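Local coordinates for protein EvdO1 (Micromonospora carbonacea, PDB 4XBZ) that probably acts as a metal-dependent oxygenase of the phytanoyl-CoA dioxygenase family, catalysing an oxidative cyclization in orthosomycin antibiotic biosynthesis, at residues A[125-130]-A[257-262]; A[137-142]-A[283-288]; A[262-267]-A[310-315]. All blocks are in the same frame, centred on the assembly; numbering follows the deposited sequence.

Contact 1: residues A[125-130]-A[257-262]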
loop_
_atom_site.group_PDB
_atom_site.type_symbol
_atom_site.label_atom_id
_atom_site.label_comp_id
_atom_site.label_asym_id
_atom_site.label_seq_id
_atom_site.Cartn_x
_atom_site.Cartn_y
_atom_site.Cartn_z
ATOM N N PRO A 125 1.520 -3.653 -18.289
ATOM C CA PRO A 125 1.138 -2.365 -17.699
ATOM C C PRO A 125 -0.058 -2.441 -16.741
ATOM O O PRO A 125 -0.109 -1.626 -15.819
ATOM C CB PRO A 125 0.801 -1.510 -18.925
ATOM C CG PRO A 125 0.363 -2.507 -19.962
ATOM C CD PRO A 125 1.199 -3.721 -19.727
ATOM N N LEU A 126 -0.985 -3.385 -16.929
ATOM C CA LEU A 126 -2.082 -3.536 -15.975
ATOM C C LEU A 126 -1.558 -4.167 -14.685
ATOM O O LEU A 126 -1.904 -3.738 -13.574
ATOM C CB LEU A 126 -3.228 -4.373 -16.561
ATOM C CG LEU A 126 -4.031 -3.749 -17.708
ATOM C CD1 LEU A 126 -5.293 -4.558 -18.032
ATOM C CD2 LEU A 126 -4.379 -2.284 -17.433
ATOM N N LEU A 127 -0.713 -5.185 -14.837
ATOM C CA LEU A 127 -0.050 -5.803 -13.692
ATOM C C LEU A 127 0.733 -4.761 -12.868
ATOM O O LEU A 127 0.529 -4.621 -11.654
ATOM C CB LEU A 127 0.873 -6.929 -14.166
ATOM C CG LEU A 127 1.760 -7.643 -13.148
ATOM C CD1 LEU A 127 0.959 -8.140 -11.961
ATOM C CD2 LEU A 127 2.537 -8.807 -13.805
ATOM N N LEU A 128 1.604 -4.013 -13.538
ATOM C CA LEU A 128 2.465 -3.033 -12.866
ATOM C C LEU A 128 1.713 -1.818 -12.270
ATOM O O LEU A 128 2.089 -1.312 -11.213
ATOM C CB LEU A 128 3.532 -2.548 -13.836
ATOM C CG LEU A 128 4.491 -3.625 -14.325
ATOM C CD1 LEU A 128 5.366 -3.061 -15.435
ATOM C CD2 LEU A 128 5.350 -4.133 -13.168
ATOM N N ARG A 129 0.642 -1.371 -12.925
ATOM C CA ARG A 129 -0.147 -0.279 -12.364
ATOM C C ARG A 129 -0.894 -0.720 -11.112
ATOM O O ARG A 129 -1.117 0.097 -10.206
ATOM C CB ARG A 129 -1.128 0.296 -13.395
ATOM C CG ARG A 129 -0.458 1.316 -14.314
ATOM C CD ARG A 129 -1.452 2.254 -14.994
ATOM N NE ARG A 129 -2.004 1.703 -16.228
ATOM C CZ ARG A 129 -1.335 1.612 -17.377
ATOM N NH1 ARG A 129 -0.070 2.015 -17.457
ATOM N NH2 ARG A 129 -1.930 1.102 -18.450
ATOM N N ILE A 130 -1.281 -1.995 -11.061
ATOM C CA ILE A 130 -1.888 -2.539 -9.853
ATOM C C ILE A 130 -0.847 -2.624 -8.750
ATOM O O ILE A 130 -1.090 -2.165 -7.628
ATOM C CB ILE A 130 -2.486 -3.935 -10.061
ATOM C CG1 ILE A 130 -3.715 -3.871 -10.968
ATOM C CG2 ILE A 130 -2.838 -4.549 -8.708
ATOM C CD1 ILE A 130 -4.135 -5.237 -11.497
ATOM N N ILE A 257 2.924 -18.849 -13.093
ATOM C CA ILE A 257 4.083 -17.966 -13.134
ATOM C C ILE A 257 3.991 -16.948 -11.998
ATOM O O ILE A 257 3.013 -16.199 -11.927
ATOM C CB ILE A 257 4.180 -17.229 -14.486
ATOM C CG1 ILE A 257 4.679 -18.172 -15.574
ATOM C CG2 ILE A 257 5.119 -16.036 -14.403
ATOM C CD1 ILE A 257 4.638 -17.555 -16.952
ATOM N N TYR A 258 4.992 -16.948 -11.110
ATOM C CA TYR A 258 5.016 -16.073 -9.931
ATOM C C TYR A 258 6.049 -14.972 -10.069
ATOM O O TYR A 258 7.246 -15.239 -10.221
ATOM C CB TYR A 258 5.319 -16.850 -8.634
ATOM C CG TYR A 258 4.178 -17.710 -8.134
ATOM C CD1 TYR A 258 3.120 -17.155 -7.409
ATOM C CD2 TYR A 258 4.153 -19.081 -8.386
ATOM C CE1 TYR A 258 2.068 -17.941 -6.947
ATOM C CE2 TYR A 258 3.099 -19.872 -7.938
ATOM C CZ TYR A 258 2.054 -19.298 -7.217
ATOM O OH TYR A 258 1.008 -20.096 -6.769
ATOM N N PHE A 259 5.565 -13.739 -9.990
ATOM C CA PHE A 259 6.387 -12.544 -9.808
ATOM C C PHE A 259 6.225 -11.978 -8.393
ATOM O O PHE A 259 5.121 -11.558 -8.048
ATOM C CB PHE A 259 5.980 -11.455 -10.799
ATOM C CG PHE A 259 6.132 -11.825 -12.239
ATOM C CD1 PHE A 259 7.019 -12.819 -12.643
ATOM C CD2 PHE A 259 5.414 -11.135 -13.207
ATOM C CE1 PHE A 259 7.154 -13.130 -13.986
ATOM C CE2 PHE A 259 5.541 -11.441 -14.546
ATOM C CZ PHE A 259 6.408 -12.435 -14.942
ATOM N N GLU A 260 7.284 -11.945 -7.579
ATOM C CA GLU A 260 7.239 -11.159 -6.332
ATOM C C GLU A 260 7.718 -9.718 -6.529
ATOM O O GLU A 260 8.579 -9.435 -7.361
ATOM C CB GLU A 260 8.066 -11.782 -5.206
ATOM C CG GLU A 260 7.768 -11.128 -3.836
ATOM C CD GLU A 260 8.856 -11.362 -2.774
ATOM O OE1 GLU A 260 9.931 -10.703 -2.826
ATOM O OE2 GLU A 260 8.629 -12.193 -1.871
ATOM N N TYR A 261 7.126 -8.814 -5.758
ATOM C CA TYR A 261 7.511 -7.414 -5.747
ATOM C C TYR A 261 7.719 -6.970 -4.310
ATOM O O TYR A 261 7.053 -7.482 -3.417
ATOM C CB TYR A 261 6.442 -6.557 -6.417
ATOM C CG TYR A 261 6.173 -6.931 -7.854
ATOM C CD1 TYR A 261 5.213 -7.880 -8.173
ATOM C CD2 TYR A 261 6.894 -6.344 -8.895
ATOM C CE1 TYR A 261 4.952 -8.229 -9.483
ATOM C CE2 TYR A 261 6.650 -6.689 -10.215
ATOM C CZ TYR A 261 5.675 -7.636 -10.502
ATOM O OH TYR A 261 5.425 -7.990 -11.805
ATOM N N ARG A 262 8.663 -6.054 -4.092
ATOM C CA ARG A 262 8.850 -5.391 -2.799
ATOM C C ARG A 262 9.136 -3.899 -3.009
ATOM O O ARG A 262 9.531 -3.486 -4.099
ATOM C CB ARG A 262 10.002 -6.022 -2.014
ATOM C CG ARG A 262 9.827 -7.478 -1.703
ATOM C CD ARG A 262 10.977 -8.049 -0.860
ATOM N NE ARG A 262 10.840 -9.497 -0.721
ATOM C CZ ARG A 262 10.887 -10.171 0.427
ATOM N NH1 ARG A 262 11.099 -9.540 1.583
ATOM N NH2 ARG A 262 10.730 -11.492 0.415
#
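L127 and L128 meet F259 and Y261 where the axes of segments 125-130 (helix) and 257-262 (strand) run in roughly the same direction, 34° apart, with a closest approach of 11.5 Å. This is helix-on-sheet packing on the double-stranded beta-helix of the oxygenase fold: helix 125-134 lies against the large sheet, in which strand 256-263 is an inner strand. F259 and Y261, two residues apart, both point toward the helix, while E260 between them projects from the other face of the sheet, where it forms a salt bridge with R262 (NE to E260 OE1 2.6 Å) and its OE1 is also hydrogen-bonded to T142 OG1. With CG anti to the backbone N (chi1 175°), the L127 side chain brings CD2 to the F259 ring edge and to the phenol oxygen of Y261. That methyl lies in the F259 ring plane, 3.7 Å from F259 CD2. L128 CD2 approaches the Y261 ring obliquely, 4.1 Å from Y261 CE2, and L285 and I289 of helix 275-293 lie against the same leucine. All four residues are buried, and the contact is apolar but for the phenol oxygen: Y261 OH sits 3.6 Å from L127 CD2 and 4.1 Å from L128 CD2.

Contact 2: residues A[137-142]-A[283-288]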
loop_
_atom_site.group_PDB
_atom_site.type_symbol
_atom_site.label_atom_id
_atom_site.label_comp_id
_atom_site.label_asym_id
_atom_site.label_seq_id
_atom_site.Cartn_x
_atom_site.Cartn_y
_atom_site.Cartn_z
ATOM N N PRO A 137 5.112 3.296 -5.505
ATOM C CA PRO A 137 5.836 3.853 -6.655
ATOM C C PRO A 137 7.300 3.387 -6.758
ATOM O O PRO A 137 7.876 3.505 -7.835
ATOM C CB PRO A 137 5.758 5.365 -6.407
ATOM C CG PRO A 137 5.658 5.486 -4.902
ATOM C CD PRO A 137 4.762 4.340 -4.523
ATOM N N ASN A 138 7.882 2.864 -5.683
ATOM C CA ASN A 138 9.273 2.391 -5.742
ATOM C C ASN A 138 9.364 0.877 -5.849
ATOM O O ASN A 138 10.358 0.278 -5.420
ATOM C CB ASN A 138 10.073 2.835 -4.508
ATOM C CG ASN A 138 9.874 4.303 -4.169
ATOM O OD1 ASN A 138 9.894 5.164 -5.046
ATOM N ND2 ASN A 138 9.676 4.592 -2.885
ATOM N N LEU A 139 8.320 0.260 -6.390
ATOM C CA LEU A 139 8.290 -1.191 -6.538
ATOM C C LEU A 139 9.488 -1.709 -7.348
ATOM O O LEU A 139 9.912 -1.104 -8.331
ATOM C CB LEU A 139 6.990 -1.641 -7.209
ATOM C CG LEU A 139 6.867 -1.384 -8.707
ATOM C CD1 LEU A 139 6.749 -2.722 -9.464
ATOM C CD2 LEU A 139 5.675 -0.500 -8.986
ATOM N N ILE A 140 10.040 -2.829 -6.918
ATOM C CA ILE A 140 10.970 -3.547 -7.769
ATOM C C ILE A 140 10.556 -5.015 -7.847
ATOM O O ILE A 140 9.968 -5.544 -6.902
ATOM C CB ILE A 140 12.421 -3.428 -7.273
ATOM C CG1 ILE A 140 12.565 -3.963 -5.848
ATOM C CG2 ILE A 140 12.904 -1.984 -7.357
ATOM C CD1 ILE A 140 13.949 -4.572 -5.575
ATOM N N PRO A 141 10.832 -5.665 -8.984
ATOM C CA PRO A 141 10.608 -7.112 -9.121
ATOM C C PRO A 141 11.722 -7.933 -8.456
ATOM O O PRO A 141 12.897 -7.610 -8.629
ATOM C CB PRO A 141 10.609 -7.315 -10.636
ATOM C CG PRO A 141 11.562 -6.220 -11.145
ATOM C CD PRO A 141 11.288 -5.042 -10.243
ATOM N N THR A 142 11.375 -8.970 -7.702
ATOM C CA THR A 142 12.403 -9.741 -7.021
ATOM C C THR A 142 12.457 -11.161 -7.575
ATOM O O THR A 142 13.015 -11.387 -8.646
ATOM C CB THR A 142 12.189 -9.756 -5.480
ATOM O OG1 THR A 142 10.874 -10.223 -5.179
ATOM C CG2 THR A 142 12.372 -8.328 -4.869
ATOM N N GLN A 283 16.648 -2.002 -13.620
ATOM C CA GLN A 283 17.077 -2.118 -15.008
ATOM C C GLN A 283 16.324 -3.256 -15.706
ATOM O O GLN A 283 15.921 -3.120 -16.867
ATOM C CB GLN A 283 18.586 -2.361 -15.108
ATOM C CG GLN A 283 19.506 -1.179 -14.761
ATOM C CD GLN A 283 20.900 -1.388 -15.344
ATOM O OE1 GLN A 283 21.059 -1.473 -16.561
ATOM N NE2 GLN A 283 21.900 -1.518 -14.483
ATOM N N VAL A 284 16.152 -4.372 -14.999
ATOM C CA VAL A 284 15.314 -5.470 -15.487
ATOM C C VAL A 284 13.887 -4.959 -15.791
ATOM O O VAL A 284 13.356 -5.188 -16.885
ATOM C CB VAL A 284 15.240 -6.629 -14.465
ATOM C CG1 VAL A 284 14.229 -7.686 -14.915
ATOM C CG2 VAL A 284 16.604 -7.231 -14.238
ATOM N N LEU A 285 13.291 -4.239 -14.839
ATOM C CA LEU A 285 11.927 -3.726 -15.008
ATOM C C LEU A 285 11.815 -2.819 -16.234
ATOM O O LEU A 285 10.883 -2.944 -17.046
ATOM C CB LEU A 285 11.473 -2.963 -13.762
ATOM C CG LEU A 285 10.001 -2.540 -13.763
ATOM C CD1 LEU A 285 9.126 -3.763 -13.828
ATOM C CD2 LEU A 285 9.625 -1.698 -12.538
ATOM N N ARG A 286 12.762 -1.896 -16.359
ATOM C CA ARG A 286 12.731 -0.935 -17.455
ATOM C C ARG A 286 13.008 -1.641 -18.778
ATOM O O ARG A 286 12.451 -1.279 -19.812
ATOM C CB ARG A 286 13.739 0.198 -17.217
ATOM C CG ARG A 286 13.478 0.978 -15.938
ATOM C CD ARG A 286 14.512 2.050 -15.706
ATOM N NE ARG A 286 14.119 3.291 -16.350
ATOM C CZ ARG A 286 14.791 3.856 -17.341
ATOM N NH1 ARG A 286 15.905 3.291 -17.791
ATOM N NH2 ARG A 286 14.353 4.988 -17.876
ATOM N N SER A 287 13.854 -2.665 -18.736
ATOM C CA SER A 287 14.135 -3.428 -19.929
ATOM C C SER A 287 12.890 -4.180 -20.386
ATOM O O SER A 287 12.593 -4.208 -21.578
ATOM C CB SER A 287 15.283 -4.395 -19.691
ATOM O OG SER A 287 15.520 -5.144 -20.866
ATOM N N CYS A 288 12.149 -4.766 -19.445
ATOM C CA CYS A 288 10.962 -5.537 -19.811
ATOM C C CYS A 288 9.853 -4.629 -20.325
ATOM O O CYS A 288 9.124 -4.988 -21.258
ATOM C CB CYS A 288 10.450 -6.369 -18.630
ATOM S SG CYS A 288 11.575 -7.667 -18.053
#
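L285 carries CG anti to its own backbone N (chi1 -173°); from there CD2 continues the chain anti to CA and reaches L139, CD1 takes the bend, and CB remains beside the ring of P141. On the strand side, L139 has an unusual chi2 of 117°, which directs CD1 to within 4.3 Å of L285 CD2. That methyl of L285 is equally close to the backbone, with L139 O also 4.3 Å from L285 CD2. P141 makes the second half of the contact. Its ring offers two neighbouring carbons to one atom of the leucine, P141 CD lying 4.1 Å and P141 CG 4.2 Å from L285 CB, and the two side chains meet at a slant. The backbones come near each other here, the CA atoms of P141 and L285 being 6.9 Å apart. Helix 275-293 thus packs against the start of strand 139-147, an inner strand of the large sheet in the double-stranded beta-helix fold. L128 of helix 125-134 also touches L285, and Y261 of the adjoining strand packs on both L139 and P141. The side-chain part of the contact is apolar, L139 and L285 being buried and P141 partly exposed. P141 O, meanwhile, receives a weak hydrogen bond from K281 NZ of the same helix.

Contact 3: residues A[262-267]-A[310-315]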
loop_
_atom_site.group_PDB
_atom_site.type_symbol
_atom_site.label_atom_id
_atom_site.label_comp_id
_atom_site.label_asym_id
_atom_site.label_seq_id
_atom_site.Cartn_x
_atom_site.Cartn_y
_atom_site.Cartn_z
ATOM N N ARG A 262 8.663 -6.054 -4.092
ATOM C CA ARG A 262 8.850 -5.391 -2.799
ATOM C C ARG A 262 9.136 -3.899 -3.009
ATOM O O ARG A 262 9.531 -3.486 -4.099
ATOM C CB ARG A 262 10.002 -6.022 -2.014
ATOM C CG ARG A 262 9.827 -7.478 -1.703
ATOM C CD ARG A 262 10.977 -8.049 -0.860
ATOM N NE ARG A 262 10.840 -9.497 -0.721
ATOM C CZ ARG A 262 10.887 -10.171 0.427
ATOM N NH1 ARG A 262 11.099 -9.540 1.583
ATOM N NH2 ARG A 262 10.730 -11.492 0.415
ATOM N N PRO A 263 8.944 -3.078 -1.967
ATOM C CA PRO A 263 9.338 -1.671 -2.134
ATOM C C PRO A 263 10.855 -1.500 -2.106
ATOM O O PRO A 263 11.517 -2.166 -1.312
ATOM C CB PRO A 263 8.674 -0.975 -0.932
ATOM C CG PRO A 263 7.557 -1.920 -0.516
ATOM C CD PRO A 263 8.153 -3.283 -0.741
ATOM N N ALA A 264 11.395 -0.643 -2.970
ATOM C CA ALA A 264 12.841 -0.367 -2.972
ATOM C C ALA A 264 13.368 0.133 -1.624
ATOM O O ALA A 264 14.443 -0.285 -1.179
ATOM C CB ALA A 264 13.197 0.641 -4.065
ATOM N N GLU A 265 12.625 1.014 -0.962
ATOM C CA GLU A 265 13.131 1.565 0.291
ATOM C C GLU A 265 13.143 0.501 1.388
ATOM O O GLU A 265 13.899 0.611 2.350
ATOM C CB GLU A 265 12.319 2.789 0.748
ATOM C CG GLU A 265 10.940 2.475 1.327
ATOM C CD GLU A 265 9.862 2.400 0.267
ATOM O OE1 GLU A 265 10.206 2.339 -0.941
ATOM O OE2 GLU A 265 8.668 2.410 0.640
ATOM N N VAL A 266 12.308 -0.521 1.255
ATOM C CA VAL A 266 12.278 -1.598 2.241
ATOM C C VAL A 266 13.489 -2.501 2.050
ATOM O O VAL A 266 14.152 -2.869 3.023
ATOM C CB VAL A 266 10.975 -2.430 2.147
ATOM C CG1 VAL A 266 11.121 -3.791 2.864
ATOM C CG2 VAL A 266 9.763 -1.616 2.670
ATOM N N GLU A 267 13.773 -2.857 0.796
ATOM C CA GLU A 267 14.969 -3.642 0.481
ATOM C C GLU A 267 16.220 -2.886 0.892
ATOM O O GLU A 267 17.126 -3.447 1.515
ATOM C CB GLU A 267 15.044 -3.990 -1.010
ATOM C CG GLU A 267 14.322 -5.299 -1.381
ATOM C CD GLU A 267 15.176 -6.527 -1.144
ATOM O OE1 GLU A 267 16.357 -6.381 -0.758
ATOM O OE2 GLU A 267 14.672 -7.644 -1.341
ATOM N N GLU A 310 13.393 10.035 -6.359
ATOM C CA GLU A 310 14.694 10.245 -7.000
ATOM C C GLU A 310 15.836 9.585 -6.244
ATOM O O GLU A 310 16.669 8.933 -6.857
ATOM C CB GLU A 310 15.003 11.737 -7.174
ATOM C CG GLU A 310 14.019 12.516 -8.054
ATOM C CD GLU A 310 14.028 12.075 -9.516
ATOM O OE1 GLU A 310 15.002 11.411 -9.932
ATOM O OE2 GLU A 310 13.060 12.394 -10.251
ATOM N N SER A 311 15.871 9.716 -4.922
ATOM C CA SER A 311 16.950 9.107 -4.135
ATOM C C SER A 311 16.943 7.564 -4.168
ATOM O O SER A 311 17.711 6.908 -3.454
ATOM C CB SER A 311 16.869 9.561 -2.684
ATOM O OG SER A 311 15.715 8.994 -2.074
ATOM N N LEU A 312 16.050 6.993 -4.969
ATOM C CA LEU A 312 15.948 5.547 -5.102
ATOM C C LEU A 312 15.990 5.096 -6.565
ATOM O O LEU A 312 15.724 3.934 -6.865
ATOM C CB LEU A 312 14.665 5.054 -4.448
ATOM C CG LEU A 312 14.598 5.136 -2.927
ATOM C CD1 LEU A 312 13.154 5.224 -2.499
ATOM C CD2 LEU A 312 15.252 3.923 -2.322
ATOM N N ARG A 313 16.290 6.011 -7.478
ATOM C CA ARG A 313 16.630 5.594 -8.826
ATOM C C ARG A 313 18.097 5.198 -8.813
ATOM O O ARG A 313 18.961 5.974 -8.406
ATOM C CB ARG A 313 16.336 6.693 -9.833
ATOM C CG ARG A 313 14.874 7.059 -9.817
ATOM C CD ARG A 313 14.596 8.383 -10.485
ATOM N NE ARG A 313 13.169 8.686 -10.436
ATOM C CZ ARG A 313 12.399 8.874 -11.503
ATOM N NH1 ARG A 313 12.922 8.820 -12.726
ATOM N NH2 ARG A 313 11.106 9.131 -11.347
ATOM N N HIS A 314 18.367 3.962 -9.208
ATOM C CA HIS A 314 19.699 3.389 -9.112
ATOM C C HIS A 314 20.070 2.664 -10.396
ATOM O O HIS A 314 21.110 2.016 -10.483
ATOM C CB HIS A 314 19.776 2.433 -7.926
ATOM C CG HIS A 314 19.646 3.107 -6.598
ATOM N ND1 HIS A 314 20.530 4.073 -6.167
ATOM C CD2 HIS A 314 18.741 2.952 -5.603
ATOM C CE1 HIS A 314 20.169 4.492 -4.967
ATOM N NE2 HIS A 314 19.088 3.824 -4.601
ATOM N N TRP A 315 19.223 2.801 -11.406
ATOM C CA TRP A 315 19.389 2.045 -12.634
ATOM C C TRP A 315 20.410 2.664 -13.572
ATOM O O TRP A 315 20.451 2.341 -14.757
ATOM C CB TRP A 315 18.056 1.906 -13.351
ATOM C CG TRP A 315 17.440 3.200 -13.837
ATOM C CD1 TRP A 315 17.861 3.970 -14.886
ATOM C CD2 TRP A 315 16.259 3.832 -13.326
ATOM N NE1 TRP A 315 17.028 5.046 -15.043
ATOM C CE2 TRP A 315 16.034 4.984 -14.101
ATOM C CE3 TRP A 315 15.371 3.534 -12.289
ATOM C CZ2 TRP A 315 14.960 5.842 -13.869
ATOM C CZ3 TRP A 315 14.312 4.380 -12.063
ATOM C CH2 TRP A 315 14.114 5.524 -12.848
#
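A264 and E265 pack against L312 where strand 256-263 ends and helix 264-270 begins. At the start of the segment, the guanidinium of R262 donates to the carbonyls of A163 and G164. P263 then takes the N-cap position, and its O accepts a bond from E267 N at 3.2 Å, the opening bond of the helix. The next residue, A264, lies opposite L312 with the CA atoms 7.0 Å apart. Its methyl points toward the leucine, and A264 CB is 4.2 Å from L312 CD2; I278 of helix 275-293 covers the same alanine. E265 follows and meets both branches of L312: its CB touches L312 CD1 at 4.1 Å, and its CA lies 4.1 Å from L312 CD2. The leucine has CG anti to its carbonyl carbon (chi1 -69°), with the two methyls spread over the first turn of the helix. Only the stem of E265 is used in this way. Its chi1 of 75° sets CG between the backbone N and the carbonyl carbon, the chain bends again at chi2 (-88°), and the carboxylate OE1 accepts a bond from N138 ND2. On the other segment, L312 O accepts from Q282 NE2, tying the loop to helix 275-293, while Y202 of the second subunit packs on both E265 and L312. The leucine of a short 3-10 turn, 310-312, thus packs on the first turn of helix 264-270 where strand 256-263 leaves the large sheet of the double-stranded beta-helix, at the interface with the second subunit.

The three contacts follow strands 256-263 and 139-147, neighbours in the large sheet. Contacts 1 and 2 have centres about 10 Å apart and are joined by Y261 CD2 against L139 CD1 at 3.7 Å. Contact 3 continues from the end of the strand used by contact 1, their centres about 16 Å apart; their segments overlap at R262, which takes part in neither contact. Between contacts 2 and 3, A264 N lies 2.8 Å from N138 O, a probable hydrogen bond, and W315 makes a cation-pi contact with R286. Both touch the second subunit; contact 1 does not. The nickel ion, held by H160, D162 and H244, is about 13 Å from the F259 side chain, so contact 1 is outside the metal's first shell.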